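Local structure of A-adding tRNA nucleotidyltransferase (Aquifex aeolicus, 4WBY) at residues V67-F72 against G76-K81; F309-L314 against L340-E345; R1-P6 against D36-K41. The protein adds the terminal adenosine to tRNAs ending in CC, using ATP to complete the 3' CCA end with release of diphosphate. All blocks are in the same frame, centred on the assembly; numbering follows the deposited sequence.

Contact 1: residues V67-F72 against G76-K81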
ATOM      1  N   VAL A  67       5.468   0.737 -30.006  1.00 17.21           N
ATOM      2  CA  VAL A  67       6.037   0.751 -28.654  1.00 17.06           C
ATOM      3  C   VAL A  67       6.807  -0.522 -28.330  1.00 16.97           C
ATOM      4  O   VAL A  67       6.564  -1.579 -28.916  1.00 18.59           O
ATOM      5  CB  VAL A  67       4.949   0.960 -27.562  1.00 16.97           C
ATOM      6  CG1 VAL A  67       4.261   2.309 -27.752  1.00 18.42           C
ATOM      7  CG2 VAL A  67       3.939  -0.202 -27.534  1.00 16.49           C
ATOM      8  N   ASN A  68       7.725  -0.412 -27.372  1.00 17.08           N
ATOM      9  CA  ASN A  68       8.448  -1.568 -26.862  1.00 17.80           C
ATOM     10  C   ASN A  68       7.477  -2.496 -26.141  1.00 17.47           C
ATOM     11  O   ASN A  68       6.454  -2.053 -25.598  1.00 19.13           O
ATOM     12  CB  ASN A  68       9.580  -1.129 -25.922  1.00 19.10           C
ATOM     13  CG  ASN A  68      10.611  -2.233 -25.665  1.00 22.68           C
ATOM     14  OD1 ASN A  68      10.777  -3.147 -26.469  1.00 24.04           O
ATOM     15  ND2 ASN A  68      11.306  -2.147 -24.528  1.00 23.92           N
ATOM     16  N   VAL A  69       7.788  -3.786 -26.156  1.00 18.79           N
ATOM     17  CA  VAL A  69       7.014  -4.756 -25.401  1.00 19.40           C
ATOM     18  C   VAL A  69       7.983  -5.668 -24.646  1.00 19.95           C
ATOM     19  O   VAL A  69       9.090  -5.958 -25.123  1.00 21.26           O
ATOM     20  CB  VAL A  69       6.052  -5.557 -26.326  1.00 21.55           C
ATOM     21  CG1 VAL A  69       6.800  -6.150 -27.510  1.00 23.67           C
ATOM     22  CG2 VAL A  69       5.299  -6.627 -25.543  1.00 24.29           C
ATOM     23  N   HIS A  70       7.584  -6.051 -23.437  1.00 19.52           N
ATOM     24  CA  HIS A  70       8.362  -6.931 -22.576  1.00 20.83           C
ATOM     25  C   HIS A  70       7.688  -8.276 -22.427  1.00 20.38           C
ATOM     26  O   HIS A  70       6.742  -8.395 -21.655  1.00 21.23           O
ATOM     27  CB  HIS A  70       8.508  -6.337 -21.171  0.50 22.17           C
ATOM     28  CG  HIS A  70       9.532  -5.253 -21.048  0.50 24.12           C
ATOM     29  ND1 HIS A  70       9.700  -4.533 -19.884  0.50 25.22           N
ATOM     30  CD2 HIS A  70      10.455  -4.781 -21.919  0.50 21.92           C
ATOM     31  CE1 HIS A  70      10.674  -3.657 -20.049  0.50 25.00           C
ATOM     32  NE2 HIS A  70      11.146  -3.784 -21.276  0.50 24.42           N
ATOM     33  N   PRO A  71       8.175  -9.293 -23.150  1.00 21.27           N
ATOM     34  CA  PRO A  71       7.589 -10.634 -23.053  1.00 24.44           C
ATOM     35  C   PRO A  71       8.200 -11.471 -21.941  1.00 25.85           C
ATOM     36  O   PRO A  71       9.386 -11.336 -21.618  1.00 28.30           O
ATOM     37  CB  PRO A  71       7.910 -11.248 -24.417  1.00 25.45           C
ATOM     38  CG  PRO A  71       9.216 -10.621 -24.785  1.00 26.59           C
ATOM     39  CD  PRO A  71       9.189  -9.211 -24.216  1.00 23.92           C
ATOM     40  N   PHE A  72       7.381 -12.343 -21.373  1.00 25.69           N
ATOM     41  CA  PHE A  72       7.817 -13.280 -20.355  1.00 26.47           C
ATOM     42  C   PHE A  72       7.256 -14.661 -20.675  1.00 28.35           C
ATOM     43  O   PHE A  72       6.218 -15.048 -20.144  1.00 27.19           O
ATOM     44  CB  PHE A  72       7.370 -12.803 -18.975  1.00 29.93           C
ATOM     45  CG  PHE A  72       7.947 -11.474 -18.586  1.00 31.24           C
ATOM     46  CD1 PHE A  72       9.181 -11.399 -17.956  1.00 35.89           C
ATOM     47  CD2 PHE A  72       7.275 -10.297 -18.872  1.00 33.06           C
ATOM     48  CE1 PHE A  72       9.724 -10.175 -17.604  1.00 38.89           C
ATOM     49  CE2 PHE A  72       7.815  -9.071 -18.520  1.00 36.60           C
ATOM     50  CZ  PHE A  72       9.039  -9.012 -17.886  1.00 39.35           C
ATOM     51  N   GLY A  76       3.807 -16.691 -19.755  1.00 29.12           N
ATOM     52  CA  GLY A  76       2.800 -16.426 -20.772  1.00 26.69           C
ATOM     53  C   GLY A  76       2.240 -15.014 -20.701  1.00 23.54           C
ATOM     54  O   GLY A  76       1.071 -14.779 -21.024  1.00 23.87           O
ATOM     55  N   THR A  77       3.078 -14.071 -20.275  1.00 20.82           N
ATOM     56  CA  THR A  77       2.652 -12.694 -20.080  1.00 19.62           C
ATOM     57  C   THR A  77       3.511 -11.714 -20.855  1.00 17.78           C
ATOM     58  O   THR A  77       4.657 -12.006 -21.186  1.00 21.88           O
ATOM     59  CB  THR A  77       2.703 -12.282 -18.598  1.00 24.40           C
ATOM     60  OG1 THR A  77       4.064 -12.321 -18.142  1.00 30.17           O
ATOM     61  CG2 THR A  77       1.850 -13.213 -17.753  1.00 23.53           C
ATOM     62  N   ALA A  78       2.952 -10.542 -21.126  1.00 16.78           N
ATOM     63  CA  ALA A  78       3.711  -9.451 -21.735  1.00 16.97           C
ATOM     64  C   ALA A  78       3.209  -8.109 -21.225  1.00 17.04           C
ATOM     65  O   ALA A  78       2.035  -7.958 -20.904  1.00 18.25           O
ATOM     66  CB  ALA A  78       3.619  -9.510 -23.258  1.00 19.06           C
ATOM     67  N   HIS A  79       4.105  -7.136 -21.165  1.00 17.76           N
ATOM     68  CA  HIS A  79       3.774  -5.798 -20.697  1.00 19.48           C
ATOM     69  C   HIS A  79       4.200  -4.765 -21.723  1.00 17.49           C
ATOM     70  O   HIS A  79       5.233  -4.922 -22.383  1.00 17.77           O
ATOM     71  CB  HIS A  79       4.448  -5.505 -19.349  1.00 25.35           C
ATOM     72  CG  HIS A  79       4.078  -6.467 -18.263  1.00 33.89           C
ATOM     73  ND1 HIS A  79       4.605  -7.739 -18.183  1.00 39.57           N
ATOM     74  CD2 HIS A  79       3.230  -6.345 -17.215  1.00 38.99           C
ATOM     75  CE1 HIS A  79       4.103  -8.355 -17.128  1.00 40.93           C
ATOM     76  NE2 HIS A  79       3.265  -7.532 -16.524  1.00 40.80           N
ATOM     77  N   LEU A  80       3.384  -3.726 -21.877  1.00 16.15           N
ATOM     78  CA  LEU A  80       3.737  -2.588 -22.723  1.00 15.62           C
ATOM     79  C   LEU A  80       2.993  -1.358 -22.236  1.00 15.59           C
ATOM     80  O   LEU A  80       2.054  -1.456 -21.443  1.00 18.43           O
ATOM     81  CB  LEU A  80       3.425  -2.863 -24.199  1.00 17.01           C
ATOM     82  CG  LEU A  80       1.964  -3.176 -24.511  1.00 17.17           C
ATOM     83  CD1 LEU A  80       1.542  -2.612 -25.858  1.00 23.10           C
ATOM     84  CD2 LEU A  80       1.746  -4.679 -24.492  1.00 24.31           C
ATOM     85  N   LYS A  81       3.440  -0.197 -22.688  1.00 17.20           N
ATOM     86  CA  LYS A  81       2.822   1.061 -22.318  1.00 17.04           C
ATOM     87  C   LYS A  81       2.452   1.804 -23.594  1.00 16.69           C
ATOM     88  O   LYS A  81       3.257   1.894 -24.516  1.00 19.20           O
ATOM     89  CB  LYS A  81       3.770   1.898 -21.454  1.00 20.38           C
ATOM     90  CG  LYS A  81       3.131   3.149 -20.858  1.00 26.52           C
ATOM     91  CD  LYS A  81       4.063   3.862 -19.882  1.00 31.45           C
ATOM     92  CE  LYS A  81       3.380   5.068 -19.246  1.00 35.61           C
ATOM     93  NZ  LYS A  81       4.239   5.744 -18.230  1.00 38.89           N
TER
HETATM   94  O   HOH W   1       6.065  -0.069 -23.895  1.00 19.22           O
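His-70 and Phe-72 pair with His-79 and Thr-77 in an antiparallel beta hairpin, at the edge of the mixed sheet in the nucleotidyltransferase head domain. Two hydrogen-bonded pairs hold the strands together. His-70 N gives a nearly linear bond to His-79 O (2.8 Å, 172° at the hydrogen), answered by His-79 N to His-70 O at 3.0 Å. Near the turn, Phe-72 N reaches Thr-77 O at 2.8 Å, while the return bond from Thr-77 N to Phe-72 O is longer, 3.3 Å, and its donor stands well above the carbonyl plane. Here Gly-76 and Thr-77 both face Phe-72, a G1 beta bulge, with Gly-76 at positive phi. At the far end, a water replaces direct pairing: it donates to Asn-68 O (2.6 Å) and accepts from Lys-81 N.

Apolar contacts lie on the face of Val-69, Ala-78 and Leu-80, which turns to helix 54-65, where Ala-62 and Ala-58 meet Val-69 and Ala-78. Val-69 sets its CG2 methyl 4.0 Å from Ala-78 CB, where chi1 (52°) carries it trans to the amide nitrogen. Val-67 CG2 touches Leu-80 CD1, the two side chains crossing at about a right angle.

The opposite face carries the aromatic pair. His-79 NE2 is bonded to Glu-88 OE1, which helps to fix the rotation of the imidazole, and its side chain lies about 6 Å from that of Asp-47, inferred to bind magnesium. The Phe-72 and His-79 rings meet obliquely, planes at 82°, with Phe-72 CE2 3.5 Å from His-79 ND1.

Contact 2: residues F309-L314 against L340-E345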
ATOM      1  N   PHE A 309      17.544   4.652  20.507  1.00 21.97           N
ATOM      2  CA  PHE A 309      18.737   5.109  21.226  1.00 22.60           C
ATOM      3  C   PHE A 309      18.702   6.547  21.719  1.00 22.48           C
ATOM      4  O   PHE A 309      19.202   6.850  22.816  1.00 25.11           O
ATOM      5  CB  PHE A 309      19.962   4.948  20.328  1.00 23.30           C
ATOM      6  CG  PHE A 309      20.464   3.547  20.238  1.00 26.09           C
ATOM      7  CD1 PHE A 309      19.928   2.663  19.315  1.00 25.41           C
ATOM      8  CD2 PHE A 309      21.483   3.112  21.073  1.00 25.53           C
ATOM      9  CE1 PHE A 309      20.392   1.363  19.229  1.00 27.97           C
ATOM     10  CE2 PHE A 309      21.945   1.818  21.004  1.00 29.05           C
ATOM     11  CZ  PHE A 309      21.404   0.940  20.076  1.00 27.73           C
ATOM     12  N   LYS A 310      18.152   7.444  20.916  1.00 22.96           N
ATOM     13  CA  LYS A 310      18.374   8.869  21.121  1.00 24.72           C
ATOM     14  C   LYS A 310      17.123   9.646  21.490  1.00 23.98           C
ATOM     15  O   LYS A 310      17.212  10.729  22.050  1.00 26.90           O
ATOM     16  CB  LYS A 310      19.001   9.491  19.861  1.00 30.38           C
ATOM     17  CG  LYS A 310      20.309   8.837  19.450  1.00 40.41           C
ATOM     18  CD  LYS A 310      21.025   9.640  18.381  1.00 49.30           C
ATOM     19  CE  LYS A 310      22.387   9.038  18.069  1.00 53.39           C
ATOM     20  NZ  LYS A 310      23.237   8.937  19.287  1.00 53.65           N
ATOM     21  N   LEU A 311      15.952   9.102  21.184  1.00 25.00           N
ATOM     22  CA  LEU A 311      14.730   9.873  21.340  1.00 23.50           C
ATOM     23  C   LEU A 311      14.414  10.153  22.809  1.00 26.53           C
ATOM     24  O   LEU A 311      13.874  11.207  23.133  1.00 26.14           O
ATOM     25  CB  LEU A 311      13.567   9.145  20.651  1.00 24.92           C
ATOM     26  CG  LEU A 311      12.216   9.858  20.541  1.00 27.76           C
ATOM     27  CD1 LEU A 311      12.345  11.133  19.730  1.00 30.78           C
ATOM     28  CD2 LEU A 311      11.162   8.943  19.922  1.00 28.55           C
ATOM     29  N   GLY A 312      14.767   9.227  23.697  1.00 24.61           N
ATOM     30  CA  GLY A 312      14.551   9.429  25.118  1.00 25.43           C
ATOM     31  C   GLY A 312      15.270  10.671  25.608  1.00 25.83           C
ATOM     32  O   GLY A 312      14.676  11.538  26.247  1.00 25.45           O
ATOM     33  N   SER A 313      16.556  10.768  25.291  1.00 25.12           N
ATOM     34  CA  SER A 313      17.341  11.921  25.704  1.00 24.72           C
ATOM     35  C   SER A 313      16.823  13.185  25.027  1.00 25.38           C
ATOM     36  O   SER A 313      16.741  14.241  25.648  1.00 28.92           O
ATOM     37  CB  SER A 313      18.815  11.705  25.379  1.00 28.20           C
ATOM     38  OG  SER A 313      19.564  12.861  25.695  1.00 31.43           O
ATOM     39  N   LEU A 314      16.454  13.072  23.754  1.00 24.27           N
ATOM     40  CA  LEU A 314      16.015  14.243  23.005  1.00 26.71           C
ATOM     41  C   LEU A 314      14.715  14.800  23.571  1.00 27.46           C
ATOM     42  O   LEU A 314      14.555  16.010  23.676  1.00 27.34           O
ATOM     43  CB  LEU A 314      15.844  13.913  21.523  1.00 26.57           C
ATOM     44  CG  LEU A 314      15.285  15.065  20.683  1.00 27.04           C
ATOM     45  CD1 LEU A 314      16.254  16.241  20.642  1.00 30.48           C
ATOM     46  CD2 LEU A 314      14.952  14.581  19.279  1.00 27.86           C
ATOM     47  N   LEU A 340       7.355  14.259  13.569  1.00 21.66           N
ATOM     48  CA  LEU A 340       5.980  13.800  13.727  1.00 22.73           C
ATOM     49  C   LEU A 340       5.869  12.855  14.928  1.00 22.42           C
ATOM     50  O   LEU A 340       4.890  12.903  15.674  1.00 22.66           O
ATOM     51  CB  LEU A 340       5.487  13.139  12.439  1.00 23.64           C
ATOM     52  CG  LEU A 340       5.500  14.088  11.234  1.00 23.58           C
ATOM     53  CD1 LEU A 340       4.916  13.445   9.984  1.00 24.93           C
ATOM     54  CD2 LEU A 340       4.791  15.396  11.554  1.00 25.10           C
ATOM     55  N   LEU A 341       6.891  12.032  15.145  1.00 22.39           N
ATOM     56  CA  LEU A 341       6.922  11.160  16.317  1.00 24.95           C
ATOM     57  C   LEU A 341       6.934  11.980  17.611  1.00 24.93           C
ATOM     58  O   LEU A 341       6.252  11.640  18.581  1.00 24.05           O
ATOM     59  CB  LEU A 341       8.137  10.232  16.259  1.00 30.32           C
ATOM     60  CG  LEU A 341       7.912   8.736  16.022  1.00 35.86           C
ATOM     61  CD1 LEU A 341       6.654   8.449  15.209  1.00 32.94           C
ATOM     62  CD2 LEU A 341       9.137   8.121  15.364  1.00 34.11           C
ATOM     63  N   LEU A 342       7.699  13.069  17.612  1.00 24.54           N
ATOM     64  CA  LEU A 342       7.780  13.947  18.772  1.00 23.60           C
ATOM     65  C   LEU A 342       6.429  14.581  19.081  1.00 25.22           C
ATOM     66  O   LEU A 342       6.127  14.875  20.237  1.00 27.82           O
ATOM     67  CB  LEU A 342       8.847  15.032  18.555  1.00 23.13           C
ATOM     68  CG  LEU A 342      10.295  14.554  18.735  1.00 24.31           C
ATOM     69  CD1 LEU A 342      11.265  15.531  18.099  1.00 25.48           C
ATOM     70  CD2 LEU A 342      10.647  14.353  20.207  1.00 25.48           C
ATOM     71  N   MET A 343       5.607  14.772  18.052  1.00 24.09           N
ATOM     72  CA  MET A 343       4.287  15.360  18.250  1.00 25.94           C
ATOM     73  C   MET A 343       3.303  14.421  18.943  1.00 26.93           C
ATOM     74  O   MET A 343       2.203  14.836  19.294  1.00 27.11           O
ATOM     75  CB  MET A 343       3.710  15.816  16.916  1.00 26.12           C
ATOM     76  CG  MET A 343       4.418  17.042  16.377  1.00 26.55           C
ATOM     77  SD  MET A 343       3.708  17.649  14.844  1.00 28.29           S
ATOM     78  CE  MET A 343       2.050  18.068  15.367  1.00 28.74           C
ATOM     79  N   LEU A 344       3.700  13.169  19.144  1.00 24.79           N
ATOM     80  CA  LEU A 344       2.908  12.234  19.944  1.00 25.05           C
ATOM     81  C   LEU A 344       3.066  12.507  21.435  1.00 27.67           C
ATOM     82  O   LEU A 344       2.310  11.980  22.250  1.00 30.69           O
ATOM     83  CB  LEU A 344       3.305  10.791  19.642  1.00 26.15           C
ATOM     84  CG  LEU A 344       3.140  10.385  18.179  1.00 26.72           C
ATOM     85  CD1 LEU A 344       3.669   8.978  17.934  1.00 28.50           C
ATOM     86  CD2 LEU A 344       1.673  10.483  17.774  1.00 29.21           C
ATOM     87  N   GLU A 345       4.066  13.309  21.786  1.00 26.92           N
ATOM     88  CA  GLU A 345       4.257  13.734  23.166  1.00 30.09           C
ATOM     89  C   GLU A 345       3.534  15.056  23.368  1.00 31.36           C
ATOM     90  O   GLU A 345       3.949  16.080  22.829  1.00 31.30           O
ATOM     91  CB  GLU A 345       5.742  13.885  23.495  1.00 31.85           C
ATOM     92  CG  GLU A 345       6.607  12.732  23.015  1.00 34.81           C
ATOM     93  CD  GLU A 345       6.322  11.450  23.758  1.00 39.05           C
ATOM     94  OE1 GLU A 345       5.951  11.526  24.948  1.00 40.27           O
ATOM     95  OE2 GLU A 345       6.470  10.366  23.153  1.00 39.64           O
TER
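Leu-311 and Leu-314 meet the single side chain of Leu-342 where two helices of the all-helical C-terminal part of the enzyme pack together, helix 311-320 against helix 336-342. Leu-311 comes first, in the opening turn of its helix. Its CG is anti to the backbone N (chi1 -173°), which carries the branch out toward the partner helix, and its CD1 lies 3.7 Å from Leu-342 CD2. The two side chains run antiparallel, and Leu-311 CD1 also nears Leu-342 CG.

Three residues on, Leu-314 returns to the same side of the helix; its backbone N bonds to Lys-310 O at 3.0 Å. It repeats the first torsion of Leu-311 but crosses Leu-342 at about a right angle. The fork of Leu-342 is shared, CD2 going to Leu-311 and CD1 to Leu-314. Phe-306 of helix 298-309 backs both Leu-311 and Leu-314, and Leu-334 touches Leu-314 and Leu-342, so the three buried leucines have apolar neighbours on further sides. Leu-342 also starts a type I turn, closed by Glu-345 N on Leu-342 O at 3.0 Å. The second methyl contact is slightly looser than the first, with Leu-314 CD2 4.0 Å from Leu-342 CD1.

Contact 3: residues R1-P6 against D36-K41. With SO4 (sulfate ion), chain C.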
ATOM      1  N   ARG A   1     -25.169  -8.574 -17.869  1.00 19.79           N
ATOM      2  CA  ARG A   1     -25.085  -7.126 -17.717  1.00 17.51           C
ATOM      3  C   ARG A   1     -23.925  -6.575 -18.530  1.00 17.07           C
ATOM      4  O   ARG A   1     -22.927  -7.266 -18.741  1.00 17.25           O
ATOM      5  CB  ARG A   1     -24.908  -6.737 -16.240  1.00 16.61           C
ATOM      6  CG  ARG A   1     -25.953  -7.303 -15.302  1.00 18.83           C
ATOM      7  CD  ARG A   1     -25.771  -6.759 -13.896  1.00 19.68           C
ATOM      8  NE  ARG A   1     -26.660  -7.438 -12.959  1.00 19.32           N
ATOM      9  CZ  ARG A   1     -27.953  -7.161 -12.838  1.00 20.36           C
ATOM     10  NH1 ARG A   1     -28.488  -6.200 -13.584  1.00 21.65           N
ATOM     11  NH2 ARG A   1     -28.708  -7.836 -11.972  1.00 21.53           N
ATOM     12  N   LYS A   2     -24.062  -5.333 -18.982  1.00 18.14           N
ATOM     13  CA  LYS A   2     -22.973  -4.660 -19.681  1.00 18.61           C
ATOM     14  C   LYS A   2     -22.581  -3.355 -19.002  1.00 18.91           C
ATOM     15  O   LYS A   2     -23.404  -2.674 -18.394  1.00 19.23           O
ATOM     16  CB  LYS A   2     -23.350  -4.377 -21.138  1.00 23.42           C
ATOM     17  CG  LYS A   2     -23.485  -5.630 -21.984  1.00 26.64           C
ATOM     18  CD  LYS A   2     -23.720  -5.288 -23.442  1.00 30.19           C
ATOM     19  CE  LYS A   2     -23.686  -6.531 -24.312  1.00 35.00           C
ATOM     20  NZ  LYS A   2     -24.084  -6.227 -25.711  1.00 41.99           N
ATOM     21  N   ILE A   3     -21.314  -2.995 -19.119  1.00 21.72           N
ATOM     22  CA  ILE A   3     -20.923  -1.644 -18.752  1.00 28.59           C
ATOM     23  C   ILE A   3     -20.300  -0.945 -19.941  1.00 27.88           C
ATOM     24  O   ILE A   3     -19.883  -1.588 -20.897  1.00 31.23           O
ATOM     25  CB  ILE A   3     -19.937  -1.607 -17.571  1.00 36.94           C
ATOM     26  CG1 ILE A   3     -19.115  -2.891 -17.500  1.00 36.72           C
ATOM     27  CG2 ILE A   3     -20.667  -1.366 -16.267  1.00 42.64           C
ATOM     28  CD1 ILE A   3     -18.076  -2.975 -18.563  1.00 38.36           C
ATOM     29  N   LYS A   4     -20.243   0.379 -19.881  1.00 30.68           N
ATOM     30  CA  LYS A   4     -19.429   1.110 -20.834  1.00 30.68           C
ATOM     31  C   LYS A   4     -17.993   1.079 -20.338  1.00 29.58           C
ATOM     32  O   LYS A   4     -17.716   1.242 -19.148  1.00 29.84           O
ATOM     33  CB  LYS A   4     -19.922   2.549 -21.011  1.00 35.53           C
ATOM     34  CG  LYS A   4     -21.347   2.654 -21.531  1.00 41.30           C
ATOM     35  CD  LYS A   4     -21.497   2.018 -22.903  1.00 43.69           C
ATOM     36  CE  LYS A   4     -22.950   2.032 -23.355  1.00 45.59           C
ATOM     37  NZ  LYS A   4     -23.538   3.398 -23.293  1.00 49.33           N
ATOM     38  N   VAL A   5     -17.081   0.839 -21.264  1.00 25.48           N
ATOM     39  CA  VAL A   5     -15.666   0.862 -20.954  1.00 20.48           C
ATOM     40  C   VAL A   5     -15.260   2.326 -20.739  1.00 19.17           C
ATOM     41  O   VAL A   5     -15.702   3.204 -21.481  1.00 20.95           O
ATOM     42  CB  VAL A   5     -14.857   0.194 -22.091  1.00 20.81           C
ATOM     43  CG1 VAL A   5     -13.371   0.288 -21.844  1.00 21.13           C
ATOM     44  CG2 VAL A   5     -15.294  -1.262 -22.257  1.00 23.08           C
ATOM     45  N   PRO A   6     -14.448   2.606 -19.705  1.00 16.78           N
ATOM     46  CA  PRO A   6     -14.019   3.993 -19.491  1.00 17.46           C
ATOM     47  C   PRO A   6     -13.417   4.619 -20.741  1.00 15.19           C
ATOM     48  O   PRO A   6     -12.730   3.934 -21.502  1.00 16.74           O
ATOM     49  CB  PRO A   6     -12.970   3.864 -18.388  1.00 18.57           C
ATOM     50  CG  PRO A   6     -13.442   2.682 -17.598  1.00 19.75           C
ATOM     51  CD  PRO A   6     -13.985   1.719 -18.623  1.00 17.31           C
ATOM     52  N   ASP A  36     -12.035  -1.835  -9.814  1.00 12.03           N
ATOM     53  CA  ASP A  36     -11.845  -0.396  -9.700  1.00 13.35           C
ATOM     54  C   ASP A  36     -12.715   0.387 -10.690  1.00 12.52           C
ATOM     55  O   ASP A  36     -13.189   1.475 -10.371  1.00 14.54           O
ATOM     56  CB  ASP A  36     -10.363  -0.048  -9.867  1.00 15.59           C
ATOM     57  CG  ASP A  36      -9.545  -0.435  -8.638  1.00 19.34           C
ATOM     58  OD1 ASP A  36     -10.165  -0.725  -7.589  1.00 19.29           O
ATOM     59  OD2 ASP A  36      -8.301  -0.458  -8.715  1.00 22.24           O
ATOM     60  N   ILE A  37     -12.952  -0.165 -11.877  1.00 12.84           N
ATOM     61  CA  ILE A  37     -13.891   0.457 -12.803  1.00 13.90           C
ATOM     62  C   ILE A  37     -15.292   0.491 -12.187  1.00 13.29           C
ATOM     63  O   ILE A  37     -15.983   1.512 -12.241  1.00 15.81           O
ATOM     64  CB  ILE A  37     -13.918  -0.277 -14.154  1.00 14.04           C
ATOM     65  CG1 ILE A  37     -12.606  -0.036 -14.905  1.00 15.88           C
ATOM     66  CG2 ILE A  37     -15.112   0.162 -14.996  1.00 15.90           C
ATOM     67  CD1 ILE A  37     -12.442  -0.909 -16.131  1.00 16.29           C
ATOM     68  N   LEU A  38     -15.706  -0.615 -11.579  1.00 13.21           N
ATOM     69  CA  LEU A  38     -17.017  -0.653 -10.913  1.00 13.25           C
ATOM     70  C   LEU A  38     -17.079   0.282  -9.706  1.00 13.31           C
ATOM     71  O   LEU A  38     -18.161   0.733  -9.339  1.00 16.76           O
ATOM     72  CB  LEU A  38     -17.366  -2.077 -10.482  1.00 13.78           C
ATOM     73  CG  LEU A  38     -17.685  -3.010 -11.650  1.00 14.38           C
ATOM     74  CD1 LEU A  38     -17.693  -4.469 -11.184  1.00 15.39           C
ATOM     75  CD2 LEU A  38     -19.022  -2.640 -12.285  1.00 17.43           C
ATOM     76  N   LEU A  39     -15.933   0.576  -9.096  1.00 12.96           N
ATOM     77  CA  LEU A  39     -15.901   1.512  -7.978  1.00 13.50           C
ATOM     78  C   LEU A  39     -15.738   2.961  -8.452  1.00 13.55           C
ATOM     79  O   LEU A  39     -15.553   3.863  -7.637  1.00 16.09           O
ATOM     80  CB  LEU A  39     -14.774   1.154  -7.000  1.00 15.15           C
ATOM     81  CG  LEU A  39     -14.862  -0.184  -6.263  1.00 15.91           C
ATOM     82  CD1 LEU A  39     -13.562  -0.466  -5.492  1.00 18.15           C
ATOM     83  CD2 LEU A  39     -16.056  -0.218  -5.334  1.00 21.63           C
ATOM     84  N   GLY A  40     -15.809   3.191  -9.760  1.00 14.28           N
ATOM     85  CA  GLY A  40     -15.803   4.551 -10.272  1.00 15.22           C
ATOM     86  C   GLY A  40     -14.454   5.242 -10.232  1.00 16.42           C
ATOM     87  O   GLY A  40     -14.380   6.474 -10.242  1.00 17.17           O
ATOM     88  N   LYS A  41     -13.384   4.456 -10.208  1.00 14.97           N
ATOM     89  CA  LYS A  41     -12.036   5.002 -10.138  1.00 14.83           C
ATOM     90  C   LYS A  41     -11.443   5.182 -11.524  1.00 17.31           C
ATOM     91  O   LYS A  41     -11.721   4.401 -12.438  1.00 23.39           O
ATOM     92  CB  LYS A  41     -11.145   4.088  -9.302  1.00 16.96           C
ATOM     93  CG  LYS A  41     -11.602   4.005  -7.848  1.00 22.74           C
ATOM     94  CD  LYS A  41     -10.997   2.821  -7.110  1.00 27.44           C
ATOM     95  CE  LYS A  41      -9.495   2.921  -7.014  1.00 29.94           C
ATOM     96  NZ  LYS A  41      -9.082   4.018  -6.102  1.00 35.53           N
TER
HETATM   97  S   SO4 C2002     -26.259 -10.271 -10.416  1.00 30.85           S
HETATM   98  O1  SO4 C2002     -25.755 -10.264  -9.043  1.00 36.26           O
HETATM   99  O2  SO4 C2002     -27.698 -10.031 -10.407  1.00 37.29           O
HETATM  100  O3  SO4 C2002     -25.970 -11.575 -11.008  1.00 36.07           O
HETATM  101  O4  SO4 C2002     -25.584  -9.216 -11.179  1.00 31.26           O
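Pro-6 turns the CG-CD side of its ring to Ile-37, and CG1, CG2 and CD1 of the isoleucine all come up against this one small ring. Pro-6 CG is 3.9 Å from Ile-37 CG1 and 4.0 Å from Ile-37 CG2, while Pro-6 CD lies 3.9 Å from Ile-37 CD1. With CG1 opposite the carbonyl carbon (chi1 -70°), both branches of Ile-37 face that side of the proline. A second, looser touch joins Ile-3 CG2 to Leu-38 CD2 at 4.5 Å; the chi1 of Ile-3, 27°, is well off any staggered position.

The extended N-terminal segment here crosses the end of helix 32-38 in the head domain, a helix whose first residues, including Val-34, bind ATP. That end is a Schellman motif: Gly-40, at positive phi, gives its N to Ile-37 O at 3.0 Å, and Lys-41 N reaches back to Asp-36 O, also at 3.0 Å. Ile-127 of strand 126-128 touches both Ile-3 and Ile-37, and Leu-147 of helix 143-149 meets Leu-38.

Beyond the apolar patch, Arg-1 binds a sulfate, probably from the crystallisation liquor. Two nearly straight bonds, Arg-1 NE to sulfate O4 at 2.7 Å and Arg-1 NH2 to sulfate O2 at 2.9 Å, grip the anion along one edge of the guanidinium, with the sulfur in its plane.

Overall arrangement
Contacts 1 and 3 belong to the head domain and lie at the surface, their centres about 25 Å apart; contact 2 is buried in the helical C-terminal part, its centre about 48 Å from that of contact 1 and on the other side of the chain's centre. Contacts 1 and 3 lie at different borders of one mixed sheet: strand 69-72 is outermost, whereas the backbone of Arg-1 bonds to Leu-137 of the other outermost strand and segment 1-6 packs on helix 32-38. Chemistry follows place. Backbone hydrogen bonds dominate the hairpin, while contacts 2 and 3 rest on aliphatic side chains, buried among helices and their connecting loops in one and partly exposed in the other.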